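Local coordinates for DUF416 domain-containing protein (Shewanella baltica, PDB 2Q9R), which is of unknown function but is an all-helical member of the DUF416 family that binds benzoic acid at the interface of a two-chain assembly, at residues P33-F38 / D97-I102; P82-F87 / G91-M96; N130-I135 / H152-E157. All coordinates share one frame; numbering follows the deposited sequence.

Contact 1. Residues P33-F38 / D97-I102; sequences PNYQLF and DAVVAI. With BEZ (benzoic acid), chain E.
Tyr35 of helix 17-42 packs against Ala98 and Val99 of helix 92-111, a helix-helix contact in the buried core of this all-alpha fold. It is small, covering 131 Å² in all, and no hydrogen bond crosses it. The backbones come nearest at the Tyr35 and Ala98 CA atoms, 6.3 Å apart, a spacing that the small alanine permits. Following Tyr35 outward, its CB meets the methyl of Ala98 (CB to CB 4.2 Å). CG lies anti to the backbone N (chi1 -173°), which turns the ring across the flank of helix 92-111. There CD2 comes within 3.5 Å of Ala95 O, and CE2 lies 4.1 Å from Val99 CG1, the two side chains crossing obliquely. At the tip, OH is hydrogen-bonded to the carbonyl oxygen of Asn80, so the buried hydroxyl is satisfied beyond this helix pair. Pro47 and Leu50 of helix 47-62 also touch this side chain. Another face of helix 17-42 lines the benzoic acid pocket: Leu37 CD2 is 3.8 Å from ring atom C3 of the ligand, and Asn34 O approaches its C4, para to the carboxylate-bearing carbon, at 3.3 Å.

Contact 2. Residues P82-F87 / G91-M96; sequences PEPADF and GVYPAM. With BEZ (benzoic acid), chain E.
Val92 is the main bump of this contact, and the turning segment 82-87 supplies the hollow. With CG2 anti to the backbone N of Val92, this methyl enters between three residues and is in van der Waals contact with Pro82 CG, Pro84 CA and Phe87 CD2, each 3.8 Å away. The 3-10 turn at 84-86 brings Phe87 back to close the hollow. Pro84 is a second bump. On one side its CB rests 3.8 Å from Tyr93 CE1; on another, its ring meets the terminal methyl CE of selenomethionine Met96. Met96 runs extended as far as its selenium and then folds back, the two side chains crossing at about a right angle with CE over the CG-CD side of the proline ring, although the exact placing of CE is doubtful. Beside Tyr93, a water donates to Pro84 O (2.9 Å) and is also hydrogen-bonded to Tyr93 OH, bridging the two segments. Gly91, whose CA is 3.6 Å from benzoic acid C2, and Pro94 face the ligand; a CB on Gly91 would collide with its ring. The arrangement is that of a loop packed against the N-terminal part of a helix in an all-alpha fold, beside the benzoic acid pocket.

Contact 3. Residues N130-I135 / H152-E157; sequences NYIEAI and HEVMEE. With BEZ (benzoic acid), chain B.
Ile132 on helix 120-136 meets His152, the N-cap residue of helix 153-170, in a buried helix-helix contact beside a benzoic acid site at the subunit interface. The geometry is a CH-pi contact: Ile132 CG2 stands 3.6 Å from the centroid of the His152 ring, only 5° off the ring normal, so the methyl sits over the middle of one face. The ligand comes instead at the ring edge. His152 NE2 donates to O1 of the benzoic acid at 2.6 Å with an N-H...O angle of 174°, short and almost straight, and the ligand's carboxyl carbon lies in the ring plane. ND1, on the other side of the imidazole, is hydrogen-bonded to the carbonyl oxygen of Phe148. Bonds at both nitrogens and a methyl on the face together fix the ring's rotation. Ser136 OG, which is hydrogen-bonded to Ile132 O, also binds the ligand. An alanine in place of His152 would probably leave O1 of the ligand without its straight N-H partner and open a gap beneath Ile132 CG2. The other branch of Ile132 is extended (chi2 167°), which carries its terminal methyl past the imidazole to the helix beyond. There CD1 lies 3.6 Å from His152 CB. It also touches Val154 CG1 and, at 3.8 Å, CB of selenomethionine Met155.

Contacts 1 and 2 share helix 92-111 and have centres 10 Å apart, with contact 2 nested within the loop that contact 1 closes. They touch directly, Phe38 CD2 lying 3.4 Å from Ala95 CB, and both border the same benzoic acid. Contact 3 follows later in the chain, joining helices 120-136 and 153-170; its centre is about 17 Å from that of contact 1 and about 18 Å from that of contact 2, and it touches neither. His152 of contact 3 bonds another benzoic acid copy, whereas the molecule beside contacts 1 and 2 is hydrogen-bonded to His152 and Ser136 of the second subunit. Residues of both chains thus meet at the ligand, and subunit pairing relates the two sites.

Contact 1. Residues P33-F38 / D97-I102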
loop_
_atom_site.group_PDB
_atom_site.type_symbol
_atom_site.label_atom_id
_atom_site.label_comp_id
_atom_site.label_asym_id
_atom_site.label_seq_id
_atom_site.Cartn_x
_atom_site.Cartn_y
_atom_site.Cartn_z
ATOM N N PRO A 33 0.557 14.907 -1.316
ATOM C CA PRO A 33 -0.081 14.229 -2.456
ATOM C C PRO A 33 -1.542 13.846 -2.247
ATOM O O PRO A 33 -2.323 13.808 -3.199
ATOM C CB PRO A 33 0.783 13.000 -2.643
ATOM C CG PRO A 33 2.139 13.441 -2.162
ATOM C CD PRO A 33 1.835 14.264 -0.954
ATOM N N ASN A 34 -1.911 13.552 -1.008
ATOM C CA ASN A 34 -3.267 13.221 -0.714
ATOM C C ASN A 34 -4.184 14.400 -1.058
ATOM O O ASN A 34 -5.247 14.225 -1.645
ATOM C CB ASN A 34 -3.411 12.853 0.760
ATOM C CG ASN A 34 -2.629 11.603 1.159
ATOM O OD1 ASN A 34 -2.349 10.696 0.348
ATOM N ND2 ASN A 34 -2.263 11.552 2.438
ATOM N N TYR A 35 -3.787 15.603 -0.669
ATOM C CA TYR A 35 -4.602 16.801 -0.939
ATOM C C TYR A 35 -4.604 17.061 -2.442
ATOM O O TYR A 35 -5.654 17.287 -3.057
ATOM C CB TYR A 35 -4.136 18.002 -0.119
ATOM C CG TYR A 35 -5.062 19.155 -0.276
ATOM C CD1 TYR A 35 -4.998 19.971 -1.422
ATOM C CD2 TYR A 35 -6.039 19.427 0.683
ATOM C CE1 TYR A 35 -5.850 20.983 -1.604
ATOM C CE2 TYR A 35 -6.899 20.491 0.525
ATOM C CZ TYR A 35 -6.801 21.261 -0.614
ATOM O OH TYR A 35 -7.679 22.277 -0.774
ATOM N N GLN A 36 -3.436 16.897 -3.062
ATOM C CA GLN A 36 -3.307 17.157 -4.485
ATOM C C GLN A 36 -4.221 16.235 -5.290
ATOM O O GLN A 36 -4.901 16.680 -6.218
ATOM C CB GLN A 36 -1.855 16.991 -4.934
ATOM C CG GLN A 36 -0.949 18.105 -4.444
ATOM C CD GLN A 36 0.501 17.796 -4.653
ATOM O OE1 GLN A 36 0.933 16.674 -4.443
ATOM N NE2 GLN A 36 1.275 18.800 -5.036
ATOM N N LEU A 37 -4.217 14.958 -4.954
ATOM C CA LEU A 37 -5.018 13.997 -5.697
ATOM C C LEU A 37 -6.520 14.309 -5.527
ATOM O O LEU A 37 -7.262 14.390 -6.488
ATOM C CB LEU A 37 -4.706 12.555 -5.268
ATOM C CG LEU A 37 -5.414 11.456 -6.132
ATOM C CD1 LEU A 37 -5.033 11.596 -7.605
ATOM C CD2 LEU A 37 -5.159 10.038 -5.583
ATOM N N PHE A 38 -6.957 14.474 -4.286
ATOM C CA PHE A 38 -8.338 14.802 -4.013
ATOM C C PHE A 38 -8.798 16.050 -4.787
ATOM O O PHE A 38 -9.896 16.094 -5.353
ATOM C CB PHE A 38 -8.548 15.000 -2.516
ATOM C CG PHE A 38 -9.879 15.621 -2.183
ATOM C CD1 PHE A 38 -11.034 14.878 -2.298
ATOM C CD2 PHE A 38 -9.977 16.944 -1.785
ATOM C CE1 PHE A 38 -12.240 15.419 -1.996
ATOM C CE2 PHE A 38 -11.228 17.504 -1.485
ATOM C CZ PHE A 38 -12.345 16.740 -1.585
ATOM N N ASP A 97 -7.244 15.804 6.385
ATOM C CA ASP A 97 -6.230 15.502 7.385
ATOM C C ASP A 97 -4.922 16.225 7.041
ATOM O O ASP A 97 -4.265 16.737 7.916
ATOM C CB ASP A 97 -5.942 13.987 7.442
ATOM C CG ASP A 97 -7.076 13.136 8.039
ATOM O OD1 ASP A 97 -8.081 13.650 8.576
ATOM O OD2 ASP A 97 -6.908 11.891 8.022
ATOM N N ALA A 98 -4.596 16.269 5.751
ATOM C CA ALA A 98 -3.392 16.941 5.240
ATOM C C ALA A 98 -3.409 18.424 5.539
ATOM O O ALA A 98 -2.443 18.960 6.067
ATOM C CB ALA A 98 -3.236 16.747 3.749
ATOM N N VAL A 99 -4.511 19.082 5.198
ATOM C CA VAL A 99 -4.601 20.548 5.438
ATOM C C VAL A 99 -4.730 20.805 6.947
ATOM O O VAL A 99 -4.067 21.727 7.499
ATOM C CB VAL A 99 -5.696 21.242 4.506
ATOM C CG1 VAL A 99 -7.051 20.587 4.639
ATOM C CG2 VAL A 99 -5.790 22.755 4.760
ATOM N N VAL A 100 -5.468 19.946 7.657
ATOM C CA VAL A 100 -5.657 20.159 9.102
ATOM C C VAL A 100 -4.334 19.970 9.894
ATOM O O VAL A 100 -4.052 20.698 10.871
ATOM C CB VAL A 100 -6.807 19.276 9.680
ATOM C CG1 VAL A 100 -6.737 19.199 11.192
ATOM C CG2 VAL A 100 -8.209 19.776 9.199
ATOM N N ALA A 101 -3.514 19.030 9.465
ATOM C CA ALA A 101 -2.139 18.879 10.018
ATOM C C ALA A 101 -1.286 20.141 9.886
ATOM O O ALA A 101 -0.610 20.549 10.810
ATOM C CB ALA A 101 -1.428 17.704 9.333
ATOM N N ILE A 102 -1.295 20.727 8.698
ATOM C CA ILE A 102 -0.524 21.921 8.448
ATOM C C ILE A 102 -1.070 23.041 9.311
ATOM O O ILE A 102 -0.286 23.764 9.958
ATOM C CB ILE A 102 -0.519 22.302 6.941
ATOM C CG1 ILE A 102 0.193 21.194 6.150
ATOM C CG2 ILE A 102 0.176 23.637 6.756
ATOM C CD1 ILE A 102 -0.077 21.189 4.627
HETATM C C BEZ E . -8.276 7.369 -2.596
HETATM O O1 BEZ E . -7.518 6.348 -2.617
HETATM O O2 BEZ E . -9.532 7.291 -2.763
HETATM C C1 BEZ E . -7.673 8.715 -2.387
HETATM C C2 BEZ E . -8.169 9.834 -3.097
HETATM C C3 BEZ E . -7.575 11.076 -2.881
HETATM C C4 BEZ E . -6.527 11.203 -1.973
HETATM C C5 BEZ E . -6.046 10.090 -1.281
HETATM C C6 BEZ E . -6.629 8.826 -1.476
#

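Contact 2. Residues P82-F87 / G91-M96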
loop_
_atom_site.group_PDB
_atom_site.type_symbol
_atom_site.label_atom_id
_atom_site.label_comp_id
_atom_site.label_asym_id
_atom_site.label_seq_id
_atom_site.Cartn_x
_atom_site.Cartn_y
_atom_site.Cartn_z
ATOM N N PRO A 82 -11.814 20.918 2.965
ATOM C CA PRO A 82 -13.141 20.468 2.547
ATOM C C PRO A 82 -14.024 19.903 3.701
ATOM O O PRO A 82 -13.533 19.531 4.796
ATOM C CB PRO A 82 -12.826 19.381 1.511
ATOM C CG PRO A 82 -11.538 18.782 2.010
ATOM C CD PRO A 82 -10.764 19.948 2.608
ATOM N N GLU A 83 -15.320 19.868 3.417
ATOM C CA GLU A 83 -16.323 19.317 4.306
ATOM C C GLU A 83 -16.692 17.955 3.806
ATOM O O GLU A 83 -17.134 17.835 2.675
ATOM C CB GLU A 83 -17.583 20.163 4.285
ATOM C CG GLU A 83 -17.465 21.499 4.996
ATOM C CD GLU A 83 -17.364 21.377 6.515
ATOM O OE1 GLU A 83 -17.615 20.287 7.087
ATOM O OE2 GLU A 83 -17.011 22.396 7.139
ATOM N N PRO A 84 -16.563 16.926 4.654
ATOM C CA PRO A 84 -16.922 15.582 4.210
ATOM C C PRO A 84 -18.367 15.424 3.772
ATOM O O PRO A 84 -18.641 14.620 2.895
ATOM C CB PRO A 84 -16.590 14.690 5.408
ATOM C CG PRO A 84 -16.213 15.561 6.521
ATOM C CD PRO A 84 -16.041 16.958 6.026
ATOM N N ALA A 85 -19.285 16.210 4.334
ATOM C CA ALA A 85 -20.661 16.189 3.849
ATOM C C ALA A 85 -20.767 16.482 2.349
ATOM O O ALA A 85 -21.755 16.101 1.700
ATOM C CB ALA A 85 -21.502 17.179 4.616
ATOM N N ASP A 86 -19.771 17.167 1.791
ATOM C CA ASP A 86 -19.913 17.662 0.422
ATOM C C ASP A 86 -19.383 16.706 -0.632
ATOM O O ASP A 86 -19.546 16.984 -1.824
ATOM C CB ASP A 86 -19.218 19.010 0.273
ATOM C CG ASP A 86 -19.943 20.112 0.978
ATOM O OD1 ASP A 86 -21.189 20.056 1.044
ATOM O OD2 ASP A 86 -19.253 21.056 1.446
ATOM N N PHE A 87 -18.759 15.602 -0.196
ATOM C CA PHE A 87 -18.098 14.647 -1.107
ATOM C C PHE A 87 -18.423 13.210 -0.790
ATOM O O PHE A 87 -18.378 12.828 0.358
ATOM C CB PHE A 87 -16.574 14.837 -1.051
ATOM C CG PHE A 87 -16.156 16.206 -1.455
ATOM C CD1 PHE A 87 -15.958 16.507 -2.797
ATOM C CD2 PHE A 87 -16.048 17.216 -0.516
ATOM C CE1 PHE A 87 -15.640 17.774 -3.196
ATOM C CE2 PHE A 87 -15.729 18.511 -0.910
ATOM C CZ PHE A 87 -15.516 18.787 -2.258
ATOM N N GLY A 91 -11.446 10.261 -0.596
ATOM C CA GLY A 91 -10.301 11.183 -0.564
ATOM C C GLY A 91 -10.507 12.445 0.244
ATOM O O GLY A 91 -9.533 13.067 0.718
ATOM N N VAL A 92 -11.753 12.847 0.438
ATOM C CA VAL A 92 -12.021 13.989 1.297
ATOM C C VAL A 92 -11.352 13.812 2.665
ATOM O O VAL A 92 -10.847 14.773 3.237
ATOM C CB VAL A 92 -13.543 14.280 1.444
ATOM C CG1 VAL A 92 -14.274 13.137 2.194
ATOM C CG2 VAL A 92 -13.750 15.656 2.104
ATOM N N TYR A 93 -11.290 12.569 3.166
ATOM C CA TYR A 93 -10.749 12.322 4.480
ATOM C C TYR A 93 -9.237 12.542 4.578
ATOM O O TYR A 93 -8.797 13.329 5.401
ATOM C CB TYR A 93 -11.217 10.966 5.019
ATOM C CG TYR A 93 -12.727 10.931 5.234
ATOM C CD1 TYR A 93 -13.307 11.600 6.298
ATOM C CD2 TYR A 93 -13.560 10.263 4.344
ATOM C CE1 TYR A 93 -14.686 11.618 6.495
ATOM C CE2 TYR A 93 -14.937 10.246 4.549
ATOM C CZ TYR A 93 -15.495 10.935 5.619
ATOM O OH TYR A 93 -16.862 10.930 5.808
ATOM N N PRO A 94 -8.433 11.845 3.767
ATOM C CA PRO A 94 -7.010 12.201 3.807
ATOM C C PRO A 94 -6.664 13.647 3.401
ATOM O O PRO A 94 -5.698 14.219 3.937
ATOM C CB PRO A 94 -6.334 11.167 2.874
ATOM C CG PRO A 94 -7.421 10.408 2.199
ATOM C CD PRO A 94 -8.724 10.702 2.889
ATOM N N ALA A 95 -7.413 14.225 2.462
ATOM C CA ALA A 95 -7.210 15.624 2.060
ATOM C C ALA A 95 -7.428 16.558 3.245
ATOM O O ALA A 95 -6.590 17.414 3.516
ATOM C CB ALA A 95 -8.127 16.009 0.890
HETATM N N MSE A 96 -8.554 16.380 3.942
HETATM C CA MSE A 96 -8.841 17.135 5.141
HETATM C C MSE A 96 -7.736 17.029 6.191
HETATM O O MSE A 96 -7.360 18.032 6.809
HETATM C CB MSE A 96 -10.173 16.669 5.735
HETATM C CG MSE A 96 -10.619 17.456 6.919
HETATM SE SE MSE A 96 -12.245 16.759 7.632
HETATM C CE MSE A 96 -12.835 15.424 6.133
HETATM C C BEZ E . -8.276 7.369 -2.596
HETATM O O1 BEZ E . -7.518 6.348 -2.617
HETATM O O2 BEZ E . -9.532 7.291 -2.763
HETATM C C1 BEZ E . -7.673 8.715 -2.387
HETATM C C2 BEZ E . -8.169 9.834 -3.097
HETATM C C3 BEZ E . -7.575 11.076 -2.881
HETATM C C4 BEZ E . -6.527 11.203 -1.973
HETATM C C5 BEZ E . -6.046 10.090 -1.281
HETATM C C6 BEZ E . -6.629 8.826 -1.476
HETATM O O HOH W 1 -18.077 11.791 3.183
#

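Contact 3. Residues N130-I135 / H152-E157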
loop_
_atom_site.group_PDB
_atom_site.type_symbol
_atom_site.label_atom_id
_atom_site.label_comp_id
_atom_site.label_asym_id
_atom_site.label_seq_id
_atom_site.Cartn_x
_atom_site.Cartn_y
_atom_site.Cartn_z
ATOM N N ASN A 130 -7.254 4.623 9.144
ATOM C CA ASN A 130 -8.623 4.890 8.695
ATOM C C ASN A 130 -8.811 4.408 7.275
ATOM O O ASN A 130 -9.855 3.844 6.936
ATOM C CB ASN A 130 -8.969 6.379 8.754
ATOM C CG ASN A 130 -9.161 6.882 10.146
ATOM O OD1 ASN A 130 -9.412 6.117 11.084
ATOM N ND2 ASN A 130 -9.026 8.184 10.305
ATOM N N TYR A 131 -7.767 4.592 6.473
ATOM C CA TYR A 131 -7.701 4.081 5.108
ATOM C C TYR A 131 -7.865 2.573 5.085
ATOM O O TYR A 131 -8.715 2.064 4.370
ATOM C CB TYR A 131 -6.380 4.487 4.443
ATOM C CG TYR A 131 -6.247 4.022 3.012
ATOM C CD1 TYR A 131 -6.934 4.659 2.006
ATOM C CD2 TYR A 131 -5.436 2.943 2.665
ATOM C CE1 TYR A 131 -6.837 4.239 0.708
ATOM C CE2 TYR A 131 -5.325 2.513 1.344
ATOM C CZ TYR A 131 -6.027 3.189 0.377
ATOM O OH TYR A 131 -5.980 2.840 -0.937
ATOM N N ILE A 132 -7.070 1.876 5.900
ATOM C CA ILE A 132 -7.138 0.411 6.017
ATOM C C ILE A 132 -8.489 -0.024 6.544
ATOM O O ILE A 132 -9.112 -0.940 5.998
ATOM C CB ILE A 132 -6.057 -0.117 6.945
ATOM C CG1 ILE A 132 -4.665 0.093 6.316
ATOM C CG2 ILE A 132 -6.321 -1.602 7.298
ATOM C CD1 ILE A 132 -3.494 -0.095 7.254
ATOM N N GLU A 133 -8.962 0.666 7.576
ATOM C CA GLU A 133 -10.221 0.284 8.240
ATOM C C GLU A 133 -11.462 0.626 7.400
ATOM O O GLU A 133 -12.485 -0.052 7.511
ATOM C CB GLU A 133 -10.312 0.868 9.651
ATOM C CG GLU A 133 -9.473 0.160 10.710
ATOM C CD GLU A 133 -9.167 1.062 11.903
ATOM O OE1 GLU A 133 -9.903 2.029 12.126
ATOM O OE2 GLU A 133 -8.165 0.874 12.603
ATOM N N ALA A 134 -11.352 1.631 6.536
ATOM C CA ALA A 134 -12.440 2.057 5.642
ATOM C C ALA A 134 -12.963 0.904 4.809
ATOM O O ALA A 134 -14.139 0.711 4.654
ATOM C CB ALA A 134 -11.939 3.163 4.698
ATOM N N ILE A 135 -12.034 0.150 4.258
ATOM C CA ILE A 135 -12.350 -0.931 3.330
ATOM C C ILE A 135 -12.706 -2.213 4.105
ATOM O O ILE A 135 -13.728 -2.851 3.853
ATOM C CB ILE A 135 -11.112 -1.114 2.395
ATOM C CG1 ILE A 135 -11.010 -2.525 1.769
ATOM C CG2 ILE A 135 -9.889 -0.766 3.168
ATOM N N HIS A 152 -0.927 -4.851 7.190
ATOM C CA HIS A 152 -0.991 -4.150 5.921
ATOM C C HIS A 152 0.292 -3.359 5.728
ATOM O O HIS A 152 0.663 -2.603 6.573
ATOM C CB HIS A 152 -2.158 -3.183 5.922
ATOM C CG HIS A 152 -3.500 -3.850 5.908
ATOM N ND1 HIS A 152 -3.984 -4.558 6.986
ATOM C CD2 HIS A 152 -4.466 -3.901 4.958
ATOM C CE1 HIS A 152 -5.166 -5.059 6.677
ATOM N NE2 HIS A 152 -5.484 -4.674 5.456
ATOM N N GLU A 153 0.958 -3.556 4.603
ATOM C CA GLU A 153 2.281 -2.970 4.398
ATOM C C GLU A 153 2.329 -1.438 4.563
ATOM O O GLU A 153 3.313 -0.885 5.080
ATOM C CB GLU A 153 2.797 -3.388 3.026
ATOM C CG GLU A 153 4.250 -3.043 2.751
ATOM C CD GLU A 153 5.244 -3.876 3.529
ATOM O OE1 GLU A 153 4.866 -4.890 4.169
ATOM O OE2 GLU A 153 6.441 -3.516 3.486
ATOM N N VAL A 154 1.283 -0.750 4.133
ATOM C CA VAL A 154 1.246 0.692 4.288
ATOM C C VAL A 154 1.363 1.123 5.766
ATOM O O VAL A 154 1.996 2.138 6.064
ATOM C CB VAL A 154 -0.015 1.267 3.599
ATOM C CG1 VAL A 154 -1.256 0.961 4.400
ATOM C CG2 VAL A 154 0.115 2.725 3.316
HETATM N N MSE A 155 0.767 0.365 6.697
HETATM C CA MSE A 155 0.904 0.742 8.097
HETATM C C MSE A 155 2.313 0.440 8.620
HETATM O O MSE A 155 2.878 1.203 9.416
HETATM C CB MSE A 155 -0.119 0.070 9.007
HETATM C CG MSE A 155 0.080 0.467 10.484
HETATM SE SE MSE A 155 -0.097 2.373 10.817
HETATM C CE MSE A 155 -1.733 2.096 10.712
ATOM N N GLU A 156 2.875 -0.682 8.211
ATOM C CA GLU A 156 4.220 -1.036 8.625
ATOM C C GLU A 156 5.196 0.017 8.125
ATOM O O GLU A 156 6.132 0.361 8.817
ATOM C CB GLU A 156 4.614 -2.406 8.051
ATOM C CG GLU A 156 5.931 -2.953 8.610
ATOM C CD GLU A 156 5.909 -3.115 10.157
ATOM O OE1 GLU A 156 4.862 -3.566 10.727
ATOM O OE2 GLU A 156 6.949 -2.776 10.793
ATOM N N GLU A 157 4.968 0.528 6.919
ATOM C CA GLU A 157 5.776 1.601 6.345
ATOM C C GLU A 157 5.636 2.900 7.115
ATOM O O GLU A 157 6.618 3.595 7.375
ATOM C CB GLU A 157 5.422 1.779 4.865
ATOM C CG GLU A 157 6.113 0.710 4.024
ATOM C CD GLU A 157 5.882 0.787 2.511
ATOM O OE1 GLU A 157 5.298 1.782 2.013
ATOM O OE2 GLU A 157 6.308 -0.167 1.807
HETATM C C BEZ B . -8.451 -6.306 4.285
HETATM O O1 BEZ B . -7.581 -5.388 4.141
HETATM O O2 BEZ B . -9.628 -6.072 4.697
HETATM C C1 BEZ B . -8.075 -7.714 3.977
HETATM C C2 BEZ B . -8.556 -8.771 4.786
HETATM C C3 BEZ B . -8.177 -10.075 4.471
HETATM C C4 BEZ B . -7.355 -10.320 3.375
HETATM C C5 BEZ B . -6.886 -9.268 2.587
HETATM C C6 BEZ B . -7.256 -7.943 2.878
#